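Local coordinates for putative glycosyltransferase (Mannosyltransferase) involved in glycosylating the PBCV-1 major capsid protein (Paramecium bursaria Chlorella virus 1, PDB 2P6W) that probably transfers a sugar from a UDP-sugar donor in glycosylation of the viral major capsid protein, through a manganese-binding N-terminal domain, at residues 77-80 with 81-85. Sequence-based numbering, arbitrary orientation.
With MN (manganese (II) ion), chain B.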
# COMPACT_ATOMS: atom_id res chain seq x y z
N LEU A 77 3.02 -2.39 -6.19
CA LEU A 77 2.88 -2.48 -4.74
C LEU A 77 2.58 -1.08 -4.22
O LEU A 77 3.44 -0.21 -4.25
CB LEU A 77 4.18 -3.03 -4.12
CG LEU A 77 4.25 -3.00 -2.59
CD1 LEU A 77 3.05 -3.74 -1.97
CD2 LEU A 77 5.55 -3.60 -2.09
N TRP A 78 1.34 -0.86 -3.76
CA TRP A 78 0.97 0.40 -3.12
C TRP A 78 1.39 0.38 -1.66
O TRP A 78 1.07 -0.58 -0.96
CB TRP A 78 -0.56 0.62 -3.17
CG TRP A 78 -0.93 1.75 -2.28
CD1 TRP A 78 -1.39 1.68 -0.99
CD2 TRP A 78 -0.79 3.15 -2.58
NE1 TRP A 78 -1.55 2.95 -0.47
CE2 TRP A 78 -1.19 3.87 -1.43
CE3 TRP A 78 -0.36 3.87 -3.70
CZ2 TRP A 78 -1.17 5.27 -1.37
CZ3 TRP A 78 -0.35 5.27 -3.65
CH2 TRP A 78 -0.75 5.95 -2.49
N LEU A 79 2.08 1.43 -1.20
CA LEU A 79 2.34 1.65 0.23
C LEU A 79 1.82 3.01 0.64
O LEU A 79 2.15 4.03 0.00
CB LEU A 79 3.85 1.64 0.51
CG LEU A 79 4.63 0.39 0.12
CD1 LEU A 79 6.10 0.58 0.48
CD2 LEU A 79 4.06 -0.89 0.74
N ASP A 80 1.01 3.06 1.71
CA ASP A 80 0.60 4.35 2.30
C ASP A 80 1.85 5.15 2.63
O ASP A 80 2.91 4.58 2.91
CB ASP A 80 -0.15 4.16 3.62
CG ASP A 80 -1.59 3.72 3.43
OD1 ASP A 80 -2.04 3.54 2.27
OD2 ASP A 80 -2.28 3.54 4.46
N SER A 81 1.75 6.47 2.63
CA SER A 81 2.89 7.30 3.04
C SER A 81 3.21 7.16 4.53
O SER A 81 4.26 7.66 4.99
CB SER A 81 2.66 8.77 2.68
OG SER A 81 1.43 9.23 3.24
N ASP A 82 2.36 6.46 5.27
CA ASP A 82 2.63 6.17 6.68
C ASP A 82 3.20 4.74 6.86
O ASP A 82 3.24 4.20 7.97
CB ASP A 82 1.39 6.42 7.52
CG ASP A 82 0.12 5.92 6.85
OD1 ASP A 82 -0.58 6.73 6.18
OD2 ASP A 82 -0.19 4.73 6.97
N VAL A 83 3.68 4.16 5.77
CA VAL A 83 4.36 2.85 5.82
C VAL A 83 5.85 3.07 5.52
O VAL A 83 6.19 3.87 4.65
CB VAL A 83 3.75 1.86 4.79
CG1 VAL A 83 4.60 0.61 4.70
CG2 VAL A 83 2.31 1.49 5.17
N TYR A 84 6.74 2.38 6.23
CA TYR A 84 8.15 2.49 5.86
C TYR A 84 8.82 1.13 5.82
O TYR A 84 8.25 0.13 6.21
CB TYR A 84 8.90 3.43 6.81
CG TYR A 84 8.96 2.95 8.24
CD1 TYR A 84 10.05 2.22 8.71
CD2 TYR A 84 7.94 3.26 9.14
CE1 TYR A 84 10.11 1.79 10.02
CE2 TYR A 84 7.99 2.85 10.47
CZ TYR A 84 9.08 2.10 10.91
OH TYR A 84 9.14 1.69 12.22
N VAL A 85 10.04 1.12 5.30
CA VAL A 85 10.82 -0.09 5.24
C VAL A 85 11.64 -0.19 6.52
O VAL A 85 12.40 0.73 6.85
CB VAL A 85 11.74 -0.09 4.00
CG1 VAL A 85 12.67 -1.27 4.03
CG2 VAL A 85 10.89 -0.12 2.70
MN MN B . -2.06 3.95 6.57
O HOH W 1 5.59 4.43 1.97
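The DxD motif of a GT-A glycosyltransferase sits in this turn, with D80 and D82 side by side on one manganese ion. Each aspartate gives a single oxygen to the metal: D80 OD2 lies 2.2 Å from the manganese, and D82 OD2 is also a ligand. H195 NE2 is the third protein ligand. The two carboxylates point the same way but are turned 70° against each other. Their metal-bound oxygens, D80 OD2 and D82 OD2, are 3.5 Å apart, a closeness the shared cation would make tolerable.

D82 OD2 also rests against the D80 side chain, 3.4 Å from D80 CB. With chi1 at 41°, D82 CG sits between its own backbone N and carbonyl carbon, which swings the carboxylate back to the metal. The other oxygen of D80, OD1, has two partners. W78 NE1 donates to D80 OD1 over 2.8 Å in a nearly straight bond; OD1 lies close to the indole plane and accepts on its anti lone pair, the one away from OD2. R59 adds a salt bridge to the same oxygen. Together they should fix the rotation of the D80 carboxylate.

The backbone makes a type I beta turn from D80 to V83, carrying the chain from central strand 75-79 into the short strand 83-85. V83 N closes it with a 3.0 Å hydrogen bond to D80 O, approaching from above the carbonyl plane. One water donates to both D80 O and V83 O. Across the turn, L79 CD2 meets V83 CG1 at 4.3 Å, and both side chains also touch V124 of strand 124-128. S81, at the second turn position, contributes to the UDP site in a UDP-bound structure of this protein; here its OG is hydrogen-bonded to H14 ND1.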